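Local coordinates for protein transcriptional regulator, IclR family (Alicyclobacillus acidocaldarius subsp. acidocaldarius, PDB 5TJJ) that probably binds DNA through a helix-turn-helix domain and regulates transcription as a member of the IclR family, at residues H89-M103 with A239-W253. Residues are numbered along the deposited sequence; the frame is centred on the assembly and turned at random.
Sequences HALAELHQVAAHTGM and AVKALKESAAKVSAW
Glu93 meets Ser246, Lys249 and Trp253 by way of two torsions: with chi1 at -163° its CG stands opposite the backbone N and heads for the facing helix, and a bend at chi2 (76°) folds the carboxylate over beside Ser246. There the hydroxyl OG of Ser246 donates to OE2 of Glu93 at 3.2 Å; OE2 accepts on its anti lone pair, the one turned away from OE1. The extended chain of Lys249 crosses the glutamate roughly at right angles, laying its CD 3.6 Å from Glu93 OE2, while the salt bridge from NZ to that same oxygen is long at 3.9 Å. OE2 thus has a hydroxyl donor and a more distant lysine charge, which may favour the ionised form. The other oxygen, OE1, sits at the edge of the Trp253 ring, near its plane. At this end of the contact His89 points a ring edge toward the face of Trp253's six-membered ring, a T-shaped pair with planes 66° apart, and its CB lies 3.6 Å from Trp253 CZ3.

Farther along, the packing becomes mostly apolar. Val97 sets CG1 against Leu243 CD2 at 3.9 Å and CG2 against the hydroxyl OG of Ser246. Thr101 directs CG2 at Ala239, and its OG1 turns back to Val97 O and accepts from Met103 N, an ST turn where the helix ends. Ala239 CB also meets the selenium of Met103.

The two helices run antiparallel, the axes of the two segments approaching to 9.7 Å, side by side on the six-stranded antiparallel sheet of the GAF-like C-terminal domain. Leu94 rests on strand 104-110, Val97 and Ser246 on strand 218-227, and Leu243 also on strand 204-212, while Pro71 of the second subunit packs on His89 and Trp253.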
loop_
_atom_site.group_PDB
_atom_site.type_symbol
_atom_site.label_atom_id
_atom_site.label_comp_id
_atom_site.label_asym_id
_atom_site.label_seq_id
_atom_site.Cartn_x
_atom_site.Cartn_y
_atom_site.Cartn_z
ATOM N N HIS A 89 -3.626 -11.592 1.229
ATOM C CA HIS A 89 -2.974 -11.762 2.538
ATOM C C HIS A 89 -3.928 -12.231 3.600
ATOM O O HIS A 89 -3.538 -13.013 4.483
ATOM C CB HIS A 89 -2.307 -10.477 2.996
ATOM C CG HIS A 89 -1.059 -10.168 2.240
ATOM N ND1 HIS A 89 0.117 -10.848 2.453
ATOM C CD2 HIS A 89 -0.804 -9.271 1.256
ATOM C CE1 HIS A 89 1.042 -10.387 1.639
ATOM N NE2 HIS A 89 0.513 -9.423 0.910
ATOM N N ALA A 90 -5.154 -11.722 3.540
ATOM C CA ALA A 90 -6.206 -12.138 4.451
ATOM C C ALA A 90 -6.477 -13.623 4.260
ATOM O O ALA A 90 -6.549 -14.354 5.247
ATOM C CB ALA A 90 -7.479 -11.317 4.263
ATOM N N LEU A 91 -6.601 -14.072 3.004
ATOM C CA LEU A 91 -6.824 -15.504 2.732
ATOM C C LEU A 91 -5.700 -16.349 3.318
ATOM O O LEU A 91 -5.969 -17.375 3.918
ATOM C CB LEU A 91 -6.940 -15.811 1.239
ATOM C CG LEU A 91 -8.027 -15.164 0.367
ATOM C CD1 LEU A 91 -8.196 -15.932 -0.942
ATOM C CD2 LEU A 91 -9.353 -15.078 1.105
ATOM N N ALA A 92 -4.454 -15.892 3.166
ATOM C CA ALA A 92 -3.287 -16.626 3.659
ATOM C C ALA A 92 -3.311 -16.780 5.176
ATOM O O ALA A 92 -3.004 -17.832 5.711
ATOM C CB ALA A 92 -2.001 -15.944 3.216
ATOM N N GLU A 93 -3.696 -15.724 5.861
ATOM C CA GLU A 93 -3.852 -15.778 7.304
ATOM C C GLU A 93 -5.026 -16.723 7.701
ATOM O O GLU A 93 -4.965 -17.369 8.744
ATOM C CB GLU A 93 -4.019 -14.346 7.832
ATOM C CG GLU A 93 -3.791 -14.161 9.312
ATOM C CD GLU A 93 -2.335 -14.159 9.760
ATOM O OE1 GLU A 93 -1.418 -13.837 8.959
ATOM O OE2 GLU A 93 -2.129 -14.481 10.963
ATOM N N LEU A 94 -6.069 -16.829 6.875
ATOM C CA LEU A 94 -7.139 -17.790 7.134
ATOM C C LEU A 94 -6.671 -19.230 7.114
ATOM O O LEU A 94 -7.199 -20.044 7.860
ATOM C CB LEU A 94 -8.283 -17.672 6.131
ATOM C CG LEU A 94 -9.243 -16.491 6.222
ATOM C CD1 LEU A 94 -10.382 -16.723 5.239
ATOM C CD2 LEU A 94 -9.771 -16.295 7.635
ATOM N N HIS A 95 -5.737 -19.554 6.227
ATOM C CA HIS A 95 -5.137 -20.890 6.212
ATOM C C HIS A 95 -4.360 -21.177 7.479
ATOM O O HIS A 95 -4.381 -22.312 7.948
ATOM C CB HIS A 95 -4.256 -21.121 4.994
ATOM C CG HIS A 95 -5.023 -21.327 3.729
ATOM N ND1 HIS A 95 -5.501 -20.280 2.963
ATOM C CD2 HIS A 95 -5.391 -22.457 3.085
ATOM C CE1 HIS A 95 -6.127 -20.754 1.900
ATOM N NE2 HIS A 95 -6.073 -22.073 1.948
ATOM N N GLN A 96 -3.717 -20.166 8.054
ATOM C CA GLN A 96 -3.044 -20.335 9.364
ATOM C C GLN A 96 -4.048 -20.670 10.475
ATOM O O GLN A 96 -3.786 -21.502 11.344
ATOM C CB GLN A 96 -2.311 -19.071 9.794
ATOM C CG GLN A 96 -1.291 -18.489 8.820
ATOM C CD GLN A 96 0.030 -19.210 8.835
ATOM O OE1 GLN A 96 0.093 -20.429 9.031
ATOM N NE2 GLN A 96 1.104 -18.460 8.616
ATOM N N VAL A 97 -5.180 -19.980 10.446
ATOM C CA VAL A 97 -6.249 -20.130 11.421
ATOM C C VAL A 97 -6.853 -21.523 11.329
ATOM O O VAL A 97 -7.061 -22.171 12.350
ATOM C CB VAL A 97 -7.364 -19.072 11.204
ATOM C CG1 VAL A 97 -8.578 -19.376 12.058
ATOM C CG2 VAL A 97 -6.851 -17.682 11.534
ATOM N N ALA A 98 -7.147 -21.945 10.099
ATOM C CA ALA A 98 -7.609 -23.290 9.820
ATOM C C ALA A 98 -6.623 -24.373 10.311
ATOM O O ALA A 98 -7.051 -25.372 10.902
ATOM C CB ALA A 98 -7.878 -23.448 8.339
ATOM N N ALA A 99 -5.326 -24.140 10.109
ATOM C CA ALA A 99 -4.287 -25.061 10.551
ATOM C C ALA A 99 -4.198 -25.145 12.062
ATOM O O ALA A 99 -4.070 -26.218 12.588
ATOM C CB ALA A 99 -2.930 -24.682 9.960
ATOM N N HIS A 100 -4.263 -24.007 12.748
ATOM C CA HIS A 100 -4.160 -23.957 14.213
ATOM C C HIS A 100 -5.435 -24.459 14.890
ATOM O O HIS A 100 -5.350 -25.157 15.883
ATOM C CB HIS A 100 -3.816 -22.537 14.657
ATOM C CG HIS A 100 -3.518 -22.403 16.123
ATOM N ND1 HIS A 100 -2.762 -23.321 16.830
ATOM C CD2 HIS A 100 -3.859 -21.436 17.012
ATOM C CE1 HIS A 100 -2.664 -22.935 18.091
ATOM N NE2 HIS A 100 -3.320 -21.793 18.226
ATOM N N THR A 101 -6.610 -24.146 14.330
ATOM C CA THR A 101 -7.909 -24.587 14.899
ATOM C C THR A 101 -8.443 -25.971 14.461
ATOM O O THR A 101 -9.239 -26.562 15.181
ATOM C CB THR A 101 -9.038 -23.554 14.658
ATOM O OG1 THR A 101 -9.304 -23.405 13.266
ATOM C CG2 THR A 101 -8.664 -22.218 15.239
ATOM N N GLY A 102 -8.030 -26.473 13.293
ATOM C CA GLY A 102 -8.705 -27.627 12.655
ATOM C C GLY A 102 -10.152 -27.328 12.212
ATOM O O GLY A 102 -10.963 -28.235 12.095
HETATM N N MSE A 103 -10.467 -26.053 11.969
HETATM C CA MSE A 103 -11.808 -25.605 11.571
HETATM C C MSE A 103 -11.740 -24.984 10.220
HETATM O O MSE A 103 -10.670 -24.569 9.757
HETATM C CB MSE A 103 -12.356 -24.568 12.544
HETATM C CG MSE A 103 -12.539 -25.200 13.919
HETATM SE SE MSE A 103 -13.233 -23.912 15.247
HETATM C CE MSE A 103 -13.222 -25.033 16.878
ATOM N N ALA A 239 -10.041 -20.898 19.066
ATOM C CA ALA A 239 -10.390 -20.277 17.806
ATOM C C ALA A 239 -10.569 -18.754 17.935
ATOM O O ALA A 239 -10.199 -17.981 17.048
ATOM C CB ALA A 239 -11.639 -20.935 17.275
ATOM N N VAL A 240 -11.137 -18.328 19.050
ATOM C CA VAL A 240 -11.261 -16.916 19.384
ATOM C C VAL A 240 -9.882 -16.279 19.406
ATOM O O VAL A 240 -9.681 -15.224 18.822
ATOM C CB VAL A 240 -11.972 -16.720 20.749
ATOM C CG1 VAL A 240 -11.857 -15.273 21.257
ATOM C CG2 VAL A 240 -13.428 -17.113 20.609
ATOM N N LYS A 241 -8.939 -16.946 20.057
ATOM C CA LYS A 241 -7.584 -16.429 20.198
ATOM C C LYS A 241 -6.859 -16.369 18.833
ATOM O O LYS A 241 -6.190 -15.389 18.543
ATOM C CB LYS A 241 -6.819 -17.234 21.255
ATOM C CG LYS A 241 -5.585 -16.534 21.826
ATOM C CD LYS A 241 -4.792 -17.438 22.777
ATOM C CE LYS A 241 -3.294 -17.290 22.572
ATOM N NZ LYS A 241 -2.561 -18.239 23.455
ATOM N N ALA A 242 -7.065 -17.363 17.971
ATOM C CA ALA A 242 -6.449 -17.375 16.632
ATOM C C ALA A 242 -7.110 -16.325 15.694
ATOM O O ALA A 242 -6.421 -15.527 15.080
ATOM C CB ALA A 242 -6.511 -18.779 16.036
ATOM N N LEU A 243 -8.436 -16.310 15.635
ATOM C CA LEU A 243 -9.177 -15.279 14.914
ATOM C C LEU A 243 -8.827 -13.851 15.323
ATOM O O LEU A 243 -8.688 -12.994 14.454
ATOM C CB LEU A 243 -10.697 -15.484 15.077
ATOM C CG LEU A 243 -11.191 -16.730 14.335
ATOM C CD1 LEU A 243 -12.556 -17.108 14.857
ATOM C CD2 LEU A 243 -11.183 -16.518 12.816
ATOM N N LYS A 244 -8.695 -13.587 16.619
ATOM C CA LYS A 244 -8.253 -12.255 17.075
ATOM C C LYS A 244 -6.834 -11.886 16.692
ATOM O O LYS A 244 -6.609 -10.743 16.318
ATOM C CB LYS A 244 -8.412 -12.084 18.583
ATOM C CG LYS A 244 -9.821 -11.716 18.969
ATOM C CD LYS A 244 -9.950 -11.668 20.481
ATOM C CE LYS A 244 -11.212 -10.925 20.904
ATOM N NZ LYS A 244 -11.122 -10.602 22.354
ATOM N N GLU A 245 -5.884 -12.822 16.792
ATOM C CA GLU A 245 -4.524 -12.560 16.315
ATOM C C GLU A 245 -4.521 -12.227 14.815
ATOM O O GLU A 245 -3.877 -11.263 14.393
ATOM C CB GLU A 245 -3.581 -13.720 16.620
ATOM C CG GLU A 245 -3.246 -13.820 18.101
ATOM C CD GLU A 245 -2.517 -15.110 18.492
ATOM O OE1 GLU A 245 -1.778 -15.663 17.641
ATOM O OE2 GLU A 245 -2.675 -15.564 19.662
ATOM N N SER A 246 -5.290 -12.990 14.035
ATOM C CA SER A 246 -5.419 -12.740 12.622
ATOM C C SER A 246 -6.169 -11.461 12.318
ATOM O O SER A 246 -5.790 -10.751 11.416
ATOM C CB SER A 246 -6.083 -13.913 11.909
ATOM O OG SER A 246 -5.185 -14.997 11.883
ATOM N N ALA A 247 -7.232 -11.167 13.053
ATOM C CA ALA A 247 -8.056 -9.990 12.738
ATOM C C ALA A 247 -7.317 -8.671 13.070
ATOM O O ALA A 247 -7.445 -7.680 12.358
ATOM C CB ALA A 247 -9.398 -10.068 13.445
ATOM N N ALA A 248 -6.516 -8.700 14.127
ATOM C CA ALA A 248 -5.634 -7.602 14.464
ATOM C C ALA A 248 -4.693 -7.296 13.310
ATOM O O ALA A 248 -4.519 -6.130 12.962
ATOM C CB ALA A 248 -4.842 -7.918 15.733
ATOM N N LYS A 249 -4.093 -8.328 12.718
ATOM C CA LYS A 249 -3.174 -8.122 11.570
ATOM C C LYS A 249 -3.858 -7.548 10.332
ATOM O O LYS A 249 -3.440 -6.532 9.806
ATOM C CB LYS A 249 -2.453 -9.414 11.209
ATOM C CG LYS A 249 -1.467 -9.871 12.271
ATOM C CD LYS A 249 -0.932 -11.252 11.940
ATOM C CE LYS A 249 -0.017 -11.747 13.047
ATOM N NZ LYS A 249 0.981 -12.742 12.554
ATOM N N VAL A 250 -4.943 -8.186 9.918
ATOM C CA VAL A 250 -5.748 -7.742 8.785
ATOM C C VAL A 250 -6.349 -6.343 9.001
ATOM O O VAL A 250 -6.433 -5.580 8.050
ATOM C CB VAL A 250 -6.868 -8.752 8.434
ATOM C CG1 VAL A 250 -7.622 -8.345 7.163
ATOM C CG2 VAL A 250 -6.287 -10.144 8.208
ATOM N N SER A 251 -6.766 -6.029 10.237
ATOM C CA SER A 251 -7.154 -4.657 10.609
ATOM C C SER A 251 -6.018 -3.692 10.378
ATOM O O SER A 251 -6.213 -2.708 9.687
ATOM C CB SER A 251 -7.658 -4.545 12.056
ATOM O OG SER A 251 -8.819 -5.354 12.217
ATOM N N ALA A 252 -4.826 -3.989 10.872
ATOM C CA ALA A 252 -3.659 -3.137 10.525
ATOM C C ALA A 252 -3.467 -3.003 8.972
ATOM O O ALA A 252 -3.196 -1.904 8.470
ATOM C CB ALA A 252 -2.378 -3.615 11.214
ATOM N N TRP A 253 -3.657 -4.091 8.218
ATOM C CA TRP A 253 -3.485 -4.036 6.741
ATOM C C TRP A 253 -4.618 -3.287 6.011
ATOM O O TRP A 253 -4.451 -2.825 4.882
ATOM C CB TRP A 253 -3.322 -5.434 6.157
ATOM C CG TRP A 253 -2.291 -6.260 6.874
ATOM C CD1 TRP A 253 -1.234 -5.814 7.619
ATOM C CD2 TRP A 253 -2.224 -7.669 6.898
ATOM N NE1 TRP A 253 -0.529 -6.863 8.111
ATOM C CE2 TRP A 253 -1.117 -8.020 7.682
ATOM C CE3 TRP A 253 -3.006 -8.687 6.334
ATOM C CZ2 TRP A 253 -0.750 -9.353 7.905
ATOM C CZ3 TRP A 253 -2.646 -10.013 6.562
ATOM C CH2 TRP A 253 -1.523 -10.329 7.342
#